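Side-chain contacts in quinoline 2-oxidoreductase large subunit (Pseudomonas putida, PDB 1T3Q), which probably oxidises quinoline at its 2-position, as a molybdenum hydroxylase of the xanthine dehydrogenase family that carries a pterin cytosine dinucleotide cofactor: residues P102-G107 with V116-A121; A78-L83 with E265-L270; H421-Y426 with P730-P735; Q428-L433 with V460-E465. One frame throughout, in Å; residues are numbered along the deposited sequence.

Contact 1: P102-G107 with V116-A121; sequences PLLANG and VAVVVA
The loop residues Leu104 and Ala105 pack against the first residues of segment 116-121, on strand 115-121, in a buried, mainly apolar loop-to-strand contact within the a/b hammerhead region, supplemented by one shared water. Leu104 carries most of it and uses its two methyls differently. CD2 settles on the strand backbone, 3.7 Å from Ala117 CA and 3.8 Å from Val116 O, while CD1 reaches further along the strand to Val118 CG1 at 4.0 Å. The two side chains cross obliquely. Leu104 holds CG well off a staggered position (chi1 -104°), a turn that lets the fork straddle backbone on one prong and side chain on the other. Ala105 adds a smaller touch, its CB lying 4.2 Å from Val116 CG1. Beside this apolar part, the two carbonyls Ala105 O and Val116 O receive hydrogen bonds from the same water, at 2.7 and 2.6 Å; the solvent molecule therefore bridges two backbones that make no direct hydrogen bond between these segments. With an alanine here instead of Leu104, both methyls would be gone, and Val118 CG1 and the Ala117 backbone would probably lose their cover, with a gap opening above the strand. The strand is itself irregular at this point: Val116 and Ala117 both pair with Leu48, forming a classic beta bulge. Strand 115-121 lies between strand 43-49 and strand 71-76, whose Trp75 makes a backbone hydrogen bond with Val118, while Val80 of helix 77-81 and Leu267 of helix 263-275 touch Leu104.

Contact 2: A78-L83 with E265-L270; sequences ADVAEL and ELLVCL
Val80 and Leu267 approach to 8.2 Å between their CA atoms, and Leu83 and Leu270 to 7.6 Å, so two backbones meet at matching three-residue steps. The arrangement is an apolar packing of helix 77-81 and its following turn on helix 263-275. It joins the a/b hammerhead region, which holds the shorter helix, to the cofactor-binding sequence family, to which the longer one belongs. Val80 turns its side chain toward the partner helix and presents both methyls to a single one: Leu267 CD2 lies 4.0 Å from Val80 CG1 and 4.1 Å from Val80 CG2. Leu267 does not start out facing this way, but its extended chain carries CD2 across, and the two side chains cross at about a right angle. One turn further along, the roles are reversed. Here Leu270 supplies the fork, and both its methyls meet one carbon, Leu83 CB, CD2 at 4.0 Å and CD1 at 4.1 Å. Val80 CG1 also comes within 4.3 Å of Leu270 CD1, which ties the two pairs into one continuous patch. No hydrogen bond crosses the interface; the contact rests on apolar packing. Trp75, on strand 71-76, touches Val80, Leu83 and Leu270 and so borders the patch, while Cys269, on another side of helix 263-275, packs on strand 216-221. Leu83 is held in position by its own backbone, with Leu83 N donating to Val80 O at 2.7 Å.

Contact 3: H421-Y426 with P730-P735; sequences HREGTY and PSPLVP
Glu423 reaches Pro730 O, Ser731 CA and the Pro732 ring, where an ST turn overlaps a type I beta turn running from Ser731 to Val734. Its side chain forms the close part of the contact. CG, placed between the backbone N and the carbonyl carbon (chi1 81°), passes 3.8 Å from Pro730 O; a second bend at chi2 then brings the carboxylate over to the proline, with OE2 3.7 Å from Pro732 CD. The other carboxylate oxygen does the polar work. Glu423 OE1 accepts from a water at 2.8 Å and is paired in a salt bridge with Lys739, its strongest partner. Replacing Glu423 with an alanine would probably leave Lys739 without its countercharge and the water without its link to this loop. The margin of the contact is looser. Pro730 and Pro732 both face solvent there, Pro732 offering only its CD to Glu423, and Arg422 makes no contact across, its NE being engaged in a salt bridge with Asp634. Ser731, by contrast, is buried, and its side chain lies about 9 Å from the bound pterin cytosine dinucleotide. Its hydroxyl joins the two segments indirectly: Ser731 OG is 2.7 Å from the water held by Glu423, and it accepts a hydrogen bond from Leu733 N at 3.0 Å, with an N-H...O angle of 152°.

Contact 4: Q428-L433 with V460-E465; sequences QTINLL and VSVFNE. Unlike the reference sequence in segment 460-465: Glu465 (reference Asp).
Leu433 sends its side chain from helix 428-433 toward strand 460-465, and the path from CB through CG to CD2 closes on Val460. CB is still 5.9 Å from Val460 CG1. CG, set anti to the backbone N (chi1 -166°), carries the chain outward and cuts the gap to Val460 CG1 to 5.2 Å. The CD2 methyl completes the approach, 4.1 Å from Val460 CG1, with Ser461 O more distant at 4.4 Å. Leu433 and Val460 slide past each other in opposite directions, whereas the second pair, one helical turn back, meets at about a right angle: Ile430 CG1 touches Val462 CG2 at 4.0 Å. The helix thus packs on strand 454-467, an outermost strand of a mixed sheet within this chain; the two run roughly antiparallel, 150° between their directions, with axes 9.5 Å apart. Val460 and Val462 face the helix; between them Ser461 points away, and its OG bonds to Ser748 of helix 744-761. The strand's polar groups also find partners in helix 375-393, where Glu383 accepts from Val462 N and Gln379 donates to Val462 O. The contact itself is wholly aliphatic, so burial and fit rather than directional bonds hold helix to strand here.

In the fold
The four contacts form two clusters on opposite sides of the chain's centre. Contacts 1 and 2 have centres 8 Å apart; contact 1 and segment 78-83 lie in the hammerhead range. Contact 1 falls between the two segments of contact 2 in sequence, and its Leu104 and Leu103 touch Leu267 and Leu266. Contacts 3 and 4 come later along the chain, their centres 16 Å apart. Contact 4 in turn lies within the interval spanned by contact 3, and helix 426-437 begins in one and continues into the other. Contacts 1 and 3 are 49 Å apart, centre to centre. Contact 2 thus joins hammerhead to cofactor-binding sequence, while Ser731 of contact 3 lies about 9 Å from the pterin cofactor.

Contact 1: P102-G107 with V116-A121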
loop_
_atom_site.group_PDB
_atom_site.type_symbol
_atom_site.label_atom_id
_atom_site.label_comp_id
_atom_site.label_asym_id
_atom_site.label_seq_id
_atom_site.Cartn_x
_atom_site.Cartn_y
_atom_site.Cartn_z
ATOM N N PRO B 102 14.408 -10.036 27.329
ATOM C CA PRO B 102 14.117 -11.042 26.313
ATOM C C PRO B 102 12.717 -10.782 25.757
ATOM O O PRO B 102 11.831 -10.322 26.482
ATOM C CB PRO B 102 14.217 -12.346 27.092
ATOM C CG PRO B 102 13.673 -11.963 28.441
ATOM C CD PRO B 102 14.329 -10.604 28.688
ATOM N N LEU B 103 12.524 -11.050 24.470
ATOM C CA LEU B 103 11.219 -10.831 23.855
ATOM C C LEU B 103 10.191 -11.712 24.560
ATOM O O LEU B 103 9.060 -11.287 24.818
ATOM C CB LEU B 103 11.285 -11.134 22.356
ATOM C CG LEU B 103 12.389 -10.365 21.614
ATOM C CD1 LEU B 103 12.247 -10.576 20.116
ATOM C CD2 LEU B 103 12.315 -8.870 21.948
ATOM N N LEU B 104 10.600 -12.938 24.877
ATOM C CA LEU B 104 9.753 -13.883 25.594
ATOM C C LEU B 104 10.564 -14.399 26.768
ATOM O O LEU B 104 11.756 -14.663 26.625
ATOM C CB LEU B 104 9.368 -15.068 24.708
ATOM C CG LEU B 104 7.948 -15.105 24.147
ATOM C CD1 LEU B 104 7.744 -13.932 23.207
ATOM C CD2 LEU B 104 7.734 -16.422 23.414
ATOM N N ALA B 105 9.931 -14.534 27.927
ATOM C CA ALA B 105 10.640 -15.049 29.091
ATOM C C ALA B 105 11.203 -16.409 28.687
ATOM O O ALA B 105 10.554 -17.160 27.958
ATOM C CB ALA B 105 9.686 -15.202 30.266
ATOM N N ASN B 106 12.414 -16.717 29.140
ATOM C CA ASN B 106 13.028 -17.999 28.811
ATOM C C ASN B 106 13.634 -18.592 30.071
ATOM O O ASN B 106 14.721 -18.197 30.486
ATOM C CB ASN B 106 14.121 -17.817 27.752
ATOM C CG ASN B 106 14.607 -19.143 27.179
ATOM O OD1 ASN B 106 15.528 -19.181 26.364
ATOM N ND2 ASN B 106 13.979 -20.236 27.598
ATOM N N GLY B 107 12.922 -19.530 30.685
ATOM C CA GLY B 107 13.431 -20.147 31.896
ATOM C C GLY B 107 12.986 -19.441 33.163
ATOM O O GLY B 107 12.898 -20.055 34.224
ATOM N N VAL B 116 5.278 -15.398 27.756
ATOM C CA VAL B 116 5.997 -16.659 27.914
ATOM C C VAL B 116 5.824 -17.527 26.673
ATOM O O VAL B 116 6.574 -18.480 26.452
ATOM C CB VAL B 116 5.517 -17.437 29.162
ATOM C CG1 VAL B 116 5.677 -16.570 30.400
ATOM C CG2 VAL B 116 4.075 -17.873 28.995
ATOM N N ALA B 117 4.827 -17.192 25.861
ATOM C CA ALA B 117 4.566 -17.925 24.632
ATOM C C ALA B 117 3.669 -17.119 23.708
ATOM O O ALA B 117 2.834 -16.342 24.167
ATOM C CB ALA B 117 3.908 -19.271 24.947
ATOM N N VAL B 118 3.857 -17.296 22.404
ATOM C CA VAL B 118 3.033 -16.612 21.419
ATOM C C VAL B 118 2.453 -17.623 20.441
ATOM O O VAL B 118 3.084 -18.633 20.108
ATOM C CB VAL B 118 3.820 -15.541 20.625
ATOM C CG1 VAL B 118 4.170 -14.379 21.538
ATOM C CG2 VAL B 118 5.078 -16.148 20.016
ATOM N N VAL B 119 1.235 -17.349 19.992
ATOM C CA VAL B 119 0.557 -18.215 19.048
ATOM C C VAL B 119 0.124 -17.396 17.840
ATOM O O VAL B 119 -0.415 -16.297 17.987
ATOM C CB VAL B 119 -0.711 -18.846 19.670
ATOM C CG1 VAL B 119 -1.445 -19.676 18.622
ATOM C CG2 VAL B 119 -0.339 -19.706 20.887
ATOM N N VAL B 120 0.388 -17.918 16.650
ATOM C CA VAL B 120 -0.037 -17.257 15.425
ATOM C C VAL B 120 -1.098 -18.167 14.813
ATOM O O VAL B 120 -0.869 -19.366 14.620
ATOM C CB VAL B 120 1.131 -17.072 14.443
ATOM C CG1 VAL B 120 0.618 -16.505 13.127
ATOM C CG2 VAL B 120 2.164 -16.120 15.045
ATOM N N ALA B 121 -2.268 -17.606 14.521
ATOM C CA ALA B 121 -3.353 -18.397 13.955
ATOM C C ALA B 121 -4.171 -17.609 12.929
ATOM O O ALA B 121 -3.929 -16.425 12.701
ATOM C CB ALA B 121 -4.260 -18.906 15.078
HETATM O O HOH W 1 8.881 -19.182 27.410
#

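Contact 2: A78-L83 with E265-L270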
loop_
_atom_site.group_PDB
_atom_site.type_symbol
_atom_site.label_atom_id
_atom_site.label_comp_id
_atom_site.label_asym_id
_atom_site.label_seq_id
_atom_site.Cartn_x
_atom_site.Cartn_y
_atom_site.Cartn_z
ATOM N N ALA B 78 12.602 -20.172 24.259
ATOM C CA ALA B 78 13.756 -20.810 23.633
ATOM C C ALA B 78 13.763 -20.646 22.119
ATOM O O ALA B 78 14.823 -20.503 21.508
ATOM C CB ALA B 78 13.795 -22.290 23.999
ATOM N N ASP B 79 12.583 -20.683 21.512
ATOM C CA ASP B 79 12.469 -20.516 20.071
ATOM C C ASP B 79 12.927 -19.117 19.676
ATOM O O ASP B 79 13.680 -18.934 18.717
ATOM C CB ASP B 79 11.016 -20.700 19.625
ATOM C CG ASP B 79 10.512 -22.102 19.857
ATOM O OD1 ASP B 79 11.159 -23.050 19.369
ATOM O OD2 ASP B 79 9.465 -22.260 20.520
ATOM N N VAL B 80 12.461 -18.126 20.423
ATOM C CA VAL B 80 12.804 -16.739 20.143
ATOM C C VAL B 80 14.273 -16.441 20.433
ATOM O O VAL B 80 14.937 -15.751 19.661
ATOM C CB VAL B 80 11.914 -15.785 20.965
ATOM C CG1 VAL B 80 12.222 -14.347 20.613
ATOM C CG2 VAL B 80 10.450 -16.094 20.694
ATOM N N ALA B 81 14.778 -16.974 21.539
ATOM C CA ALA B 81 16.167 -16.749 21.928
ATOM C C ALA B 81 17.146 -17.080 20.805
ATOM O O ALA B 81 18.234 -16.510 20.737
ATOM C CB ALA B 81 16.498 -17.565 23.170
ATOM N N GLU B 82 16.760 -17.993 19.921
ATOM C CA GLU B 82 17.624 -18.383 18.811
ATOM C C GLU B 82 17.670 -17.309 17.728
ATOM O O GLU B 82 18.604 -17.261 16.928
ATOM C CB GLU B 82 17.137 -19.693 18.184
ATOM C CG GLU B 82 16.984 -20.851 19.157
ATOM C CD GLU B 82 16.747 -22.173 18.449
ATOM O OE1 GLU B 82 16.425 -23.172 19.131
ATOM O OE2 GLU B 82 16.890 -22.218 17.208
ATOM N N LEU B 83 16.660 -16.446 17.713
ATOM C CA LEU B 83 16.571 -15.397 16.704
ATOM C C LEU B 83 16.994 -14.028 17.214
ATOM O O LEU B 83 17.476 -13.196 16.449
ATOM C CB LEU B 83 15.137 -15.336 16.169
ATOM C CG LEU B 83 14.625 -16.670 15.612
ATOM C CD1 LEU B 83 13.143 -16.563 15.276
ATOM C CD2 LEU B 83 15.435 -17.051 14.375
ATOM N N GLU B 265 6.882 -5.656 18.611
ATOM C CA GLU B 265 7.260 -5.114 17.305
ATOM C C GLU B 265 8.324 -6.004 16.682
ATOM O O GLU B 265 8.310 -6.271 15.479
ATOM C CB GLU B 265 7.789 -3.676 17.436
ATOM C CG GLU B 265 6.716 -2.678 17.838
ATOM C CD GLU B 265 7.259 -1.275 18.065
ATOM O OE1 GLU B 265 6.798 -0.339 17.373
ATOM O OE2 GLU B 265 8.135 -1.105 18.939
ATOM N N LEU B 266 9.251 -6.477 17.507
ATOM C CA LEU B 266 10.294 -7.343 16.997
ATOM C C LEU B 266 9.683 -8.699 16.687
ATOM O O LEU B 266 9.964 -9.286 15.645
ATOM C CB LEU B 266 11.419 -7.500 18.028
ATOM C CG LEU B 266 12.151 -6.212 18.418
ATOM C CD1 LEU B 266 13.276 -6.543 19.393
ATOM C CD2 LEU B 266 12.708 -5.544 17.180
ATOM N N LEU B 267 8.825 -9.175 17.583
ATOM C CA LEU B 267 8.201 -10.477 17.402
ATOM C C LEU B 267 7.429 -10.620 16.104
ATOM O O LEU B 267 7.584 -11.623 15.412
ATOM C CB LEU B 267 7.304 -10.812 18.594
ATOM C CG LEU B 267 8.053 -11.154 19.889
ATOM C CD1 LEU B 267 7.079 -11.208 21.048
ATOM C CD2 LEU B 267 8.785 -12.500 19.729
ATOM N N VAL B 268 6.605 -9.636 15.744
ATOM C CA VAL B 268 5.861 -9.785 14.497
ATOM C C VAL B 268 6.789 -9.878 13.293
ATOM O O VAL B 268 6.493 -10.591 12.336
ATOM C CB VAL B 268 4.825 -8.650 14.283
ATOM C CG1 VAL B 268 3.715 -8.781 15.319
ATOM C CG2 VAL B 268 5.497 -7.286 14.385
ATOM N N CYS B 269 7.920 -9.179 13.341
ATOM C CA CYS B 269 8.871 -9.236 12.234
ATOM C C CYS B 269 9.465 -10.634 12.154
ATOM O O CYS B 269 9.579 -11.212 11.071
ATOM C CB CYS B 269 9.995 -8.216 12.431
ATOM S SG CYS B 269 9.439 -6.496 12.344
ATOM N N LEU B 270 9.845 -11.174 13.308
ATOM C CA LEU B 270 10.424 -12.509 13.365
ATOM C C LEU B 270 9.403 -13.547 12.915
ATOM O O LEU B 270 9.726 -14.466 12.171
ATOM C CB LEU B 270 10.890 -12.821 14.791
ATOM C CG LEU B 270 12.072 -11.998 15.314
ATOM C CD1 LEU B 270 12.343 -12.355 16.763
ATOM C CD2 LEU B 270 13.305 -12.263 14.461
#

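Contact 3: H421-Y426 with P730-P735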
loop_
_atom_site.group_PDB
_atom_site.type_symbol
_atom_site.label_atom_id
_atom_site.label_comp_id
_atom_site.label_asym_id
_atom_site.label_seq_id
_atom_site.Cartn_x
_atom_site.Cartn_y
_atom_site.Cartn_z
ATOM N N HIS B 421 19.095 29.996 32.264
ATOM C CA HIS B 421 17.854 30.604 31.796
ATOM C C HIS B 421 18.252 31.789 30.915
ATOM O O HIS B 421 19.012 32.659 31.350
ATOM C CB HIS B 421 17.015 31.092 32.982
ATOM C CG HIS B 421 16.735 30.037 34.009
ATOM N ND1 HIS B 421 17.674 29.622 34.928
ATOM C CD2 HIS B 421 15.614 29.326 34.273
ATOM C CE1 HIS B 421 17.142 28.703 35.716
ATOM N NE2 HIS B 421 15.892 28.505 35.339
ATOM N N ARG B 422 17.740 31.830 29.686
ATOM C CA ARG B 422 18.090 32.901 28.756
ATOM C C ARG B 422 16.951 33.835 28.347
ATOM O O ARG B 422 17.160 35.038 28.195
ATOM C CB ARG B 422 18.754 32.297 27.513
ATOM C CG ARG B 422 20.047 31.553 27.847
ATOM C CD ARG B 422 20.771 31.040 26.614
ATOM N NE ARG B 422 21.970 30.295 26.993
ATOM C CZ ARG B 422 23.082 30.852 27.464
ATOM N NH1 ARG B 422 24.115 30.090 27.790
ATOM N NH2 ARG B 422 23.172 32.171 27.590
ATOM N N GLU B 423 15.755 33.292 28.148
ATOM C CA GLU B 423 14.615 34.129 27.785
ATOM C C GLU B 423 13.316 33.420 28.150
ATOM O O GLU B 423 13.037 32.318 27.669
ATOM C CB GLU B 423 14.634 34.479 26.284
ATOM C CG GLU B 423 14.095 33.404 25.327
ATOM C CD GLU B 423 15.073 32.268 25.067
ATOM O OE1 GLU B 423 14.606 31.123 24.885
ATOM O OE2 GLU B 423 16.299 32.513 25.023
ATOM N N GLY B 424 12.539 34.054 29.021
ATOM C CA GLY B 424 11.274 33.482 29.457
ATOM C C GLY B 424 10.453 34.495 30.229
ATOM O O GLY B 424 10.956 35.563 30.586
ATOM N N THR B 425 9.196 34.158 30.502
ATOM C CA THR B 425 8.296 35.058 31.218
ATOM C C THR B 425 7.888 34.559 32.600
ATOM O O THR B 425 6.711 34.604 32.958
ATOM C CB THR B 425 7.022 35.300 30.392
ATOM O OG1 THR B 425 6.519 34.043 29.916
ATOM C CG2 THR B 425 7.320 36.206 29.206
ATOM N N TYR B 426 8.855 34.107 33.390
ATOM C CA TYR B 426 8.550 33.593 34.718
ATOM C C TYR B 426 7.761 34.566 35.582
ATOM O O TYR B 426 6.672 34.241 36.052
ATOM C CB TYR B 426 9.836 33.210 35.458
ATOM C CG TYR B 426 10.761 32.267 34.719
ATOM C CD1 TYR B 426 10.302 31.466 33.670
ATOM C CD2 TYR B 426 12.096 32.150 35.099
ATOM C CE1 TYR B 426 11.154 30.573 33.023
ATOM C CE2 TYR B 426 12.953 31.264 34.464
ATOM C CZ TYR B 426 12.480 30.477 33.428
ATOM O OH TYR B 426 13.332 29.590 32.810
ATOM N N PRO B 730 9.922 34.546 21.980
ATOM C CA PRO B 730 10.556 33.819 20.881
ATOM C C PRO B 730 11.942 33.280 21.186
ATOM O O PRO B 730 12.763 33.951 21.816
ATOM C CB PRO B 730 10.592 34.849 19.747
ATOM C CG PRO B 730 9.473 35.780 20.076
ATOM C CD PRO B 730 9.594 35.924 21.569
ATOM N N SER B 731 12.186 32.054 20.744
ATOM C CA SER B 731 13.492 31.444 20.915
ATOM C C SER B 731 14.336 31.883 19.732
ATOM O O SER B 731 13.887 31.832 18.589
ATOM C CB SER B 731 13.395 29.922 20.902
ATOM O OG SER B 731 14.665 29.366 20.607
ATOM N N PRO B 732 15.565 32.348 19.988
ATOM C CA PRO B 732 16.424 32.778 18.885
ATOM C C PRO B 732 17.125 31.580 18.248
ATOM O O PRO B 732 17.866 31.724 17.279
ATOM C CB PRO B 732 17.406 33.726 19.570
ATOM C CG PRO B 732 17.561 33.109 20.927
ATOM C CD PRO B 732 16.132 32.737 21.292
ATOM N N LEU B 733 16.858 30.395 18.788
ATOM C CA LEU B 733 17.486 29.165 18.311
ATOM C C LEU B 733 16.604 28.298 17.418
ATOM O O LEU B 733 17.029 27.238 16.963
ATOM C CB LEU B 733 17.927 28.334 19.513
ATOM C CG LEU B 733 18.623 29.117 20.627
ATOM C CD1 LEU B 733 19.036 28.154 21.725
ATOM C CD2 LEU B 733 19.844 29.845 20.065
ATOM N N VAL B 734 15.382 28.750 17.166
ATOM C CA VAL B 734 14.443 27.989 16.349
ATOM C C VAL B 734 13.783 28.927 15.341
ATOM O O VAL B 734 13.428 30.054 15.684
ATOM C CB VAL B 734 13.350 27.364 17.250
ATOM C CG1 VAL B 734 12.461 26.435 16.442
ATOM C CG2 VAL B 734 14.000 26.617 18.419
ATOM N N PRO B 735 13.628 28.489 14.080
ATOM C CA PRO B 735 12.989 29.393 13.121
ATOM C C PRO B 735 11.610 29.837 13.595
ATOM O O PRO B 735 10.870 29.063 14.196
ATOM C CB PRO B 735 12.947 28.579 11.818
ATOM C CG PRO B 735 13.308 27.169 12.218
ATOM C CD PRO B 735 14.213 27.321 13.402
HETATM O O HOH W 2 15.721 29.369 23.039
#

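Contact 4: Q428-L433 with V460-E465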
loop_
_atom_site.group_PDB
_atom_site.type_symbol
_atom_site.label_atom_id
_atom_site.label_comp_id
_atom_site.label_asym_id
_atom_site.label_seq_id
_atom_site.Cartn_x
_atom_site.Cartn_y
_atom_site.Cartn_z
ATOM N N GLN B 428 6.239 37.468 34.789
ATOM C CA GLN B 428 4.985 37.876 34.168
ATOM C C GLN B 428 3.925 36.780 34.252
ATOM O O GLN B 428 2.730 37.074 34.322
ATOM C CB GLN B 428 5.218 38.288 32.712
ATOM C CG GLN B 428 3.947 38.673 31.972
ATOM C CD GLN B 428 4.212 39.430 30.680
ATOM O OE1 GLN B 428 5.243 39.239 30.028
ATOM N NE2 GLN B 428 3.269 40.283 30.295
ATOM N N THR B 429 4.358 35.523 34.260
ATOM C CA THR B 429 3.410 34.411 34.367
ATOM C C THR B 429 2.744 34.412 35.743
ATOM O O THR B 429 1.532 34.246 35.859
ATOM C CB THR B 429 4.107 33.053 34.144
ATOM O OG1 THR B 429 4.432 32.913 32.756
ATOM C CG2 THR B 429 3.205 31.911 34.570
ATOM N N ILE B 430 3.544 34.602 36.786
ATOM C CA ILE B 430 3.024 34.638 38.146
ATOM C C ILE B 430 1.975 35.749 38.282
ATOM O O ILE B 430 0.900 35.538 38.843
ATOM C CB ILE B 430 4.157 34.904 39.160
ATOM C CG1 ILE B 430 5.188 33.770 39.100
ATOM C CG2 ILE B 430 3.579 35.050 40.561
ATOM C CD1 ILE B 430 6.429 34.014 39.944
ATOM N N ASN B 431 2.297 36.929 37.758
ATOM C CA ASN B 431 1.403 38.077 37.828
ATOM C C ASN B 431 0.122 37.876 37.031
ATOM O O ASN B 431 -0.964 38.223 37.496
ATOM C CB ASN B 431 2.126 39.331 37.328
ATOM C CG ASN B 431 3.219 39.790 38.275
ATOM O OD1 ASN B 431 4.142 40.509 37.879
ATOM N ND2 ASN B 431 3.115 39.391 39.532
ATOM N N LEU B 432 0.250 37.315 35.832
ATOM C CA LEU B 432 -0.908 37.079 34.972
ATOM C C LEU B 432 -1.819 36.023 35.601
ATOM O O LEU B 432 -3.045 36.158 35.606
ATOM C CB LEU B 432 -0.452 36.596 33.593
ATOM C CG LEU B 432 -1.303 36.964 32.370
ATOM C CD1 LEU B 432 -0.977 35.994 31.250
ATOM C CD2 LEU B 432 -2.784 36.920 32.689
ATOM N N LEU B 433 -1.205 34.969 36.125
ATOM C CA LEU B 433 -1.944 33.888 36.758
ATOM C C LEU B 433 -2.754 34.432 37.937
ATOM O O LEU B 433 -3.925 34.090 38.105
ATOM C CB LEU B 433 -0.965 32.803 37.225
ATOM C CG LEU B 433 -1.521 31.433 37.616
ATOM C CD1 LEU B 433 -2.342 30.855 36.474
ATOM C CD2 LEU B 433 -0.359 30.498 37.957
ATOM N N VAL B 460 -1.344 26.541 43.191
ATOM C CA VAL B 460 -0.543 27.236 42.194
ATOM C C VAL B 460 0.684 26.438 41.783
ATOM O O VAL B 460 1.324 25.789 42.609
ATOM C CB VAL B 460 -0.082 28.615 42.719
ATOM C CG1 VAL B 460 0.826 29.299 41.694
ATOM C CG2 VAL B 460 -1.292 29.482 43.003
ATOM N N SER B 461 0.996 26.487 40.494
ATOM C CA SER B 461 2.162 25.801 39.960
ATOM C C SER B 461 2.776 26.622 38.835
ATOM O O SER B 461 2.115 26.916 37.841
ATOM C CB SER B 461 1.779 24.418 39.426
ATOM O OG SER B 461 2.889 23.806 38.795
ATOM N N VAL B 462 4.040 27.002 39.007
ATOM C CA VAL B 462 4.764 27.771 38.004
ATOM C C VAL B 462 5.893 26.876 37.509
ATOM O O VAL B 462 6.587 26.246 38.310
ATOM C CB VAL B 462 5.336 29.067 38.609
ATOM C CG1 VAL B 462 6.134 29.825 37.558
ATOM C CG2 VAL B 462 4.188 29.932 39.140
ATOM N N PHE B 463 6.084 26.821 36.196
ATOM C CA PHE B 463 7.109 25.950 35.638
ATOM C C PHE B 463 7.875 26.512 34.450
ATOM O O PHE B 463 7.531 27.551 33.882
ATOM C CB PHE B 463 6.465 24.641 35.159
ATOM C CG PHE B 463 5.702 24.792 33.863
ATOM C CD1 PHE B 463 4.429 25.357 33.850
ATOM C CD2 PHE B 463 6.298 24.461 32.649
ATOM C CE1 PHE B 463 3.765 25.599 32.648
ATOM C CE2 PHE B 463 5.644 24.701 31.441
ATOM C CZ PHE B 463 4.372 25.275 31.442
ATOM N N ASN B 464 8.932 25.790 34.092
ATOM C CA ASN B 464 9.726 26.072 32.910
ATOM C C ASN B 464 9.877 24.640 32.394
ATOM O O ASN B 464 9.633 23.693 33.147
ATOM C CB ASN B 464 11.056 26.779 33.247
ATOM C CG ASN B 464 12.126 25.850 33.777
ATOM O OD1 ASN B 464 11.848 24.751 34.248
ATOM N ND2 ASN B 464 13.371 26.312 33.720
ATOM N N GLU B 465 10.238 24.466 31.130
ATOM C CA GLU B 465 10.318 23.130 30.560
ATOM C C GLU B 465 11.309 23.059 29.406
ATOM O O GLU B 465 11.369 23.970 28.580
ATOM C CB GLU B 465 8.913 22.741 30.064
ATOM C CG GLU B 465 8.831 21.571 29.101
ATOM C CD GLU B 465 7.457 21.459 28.430
ATOM O OE1 GLU B 465 7.210 20.447 27.745
ATOM O OE2 GLU B 465 6.628 22.385 28.576
#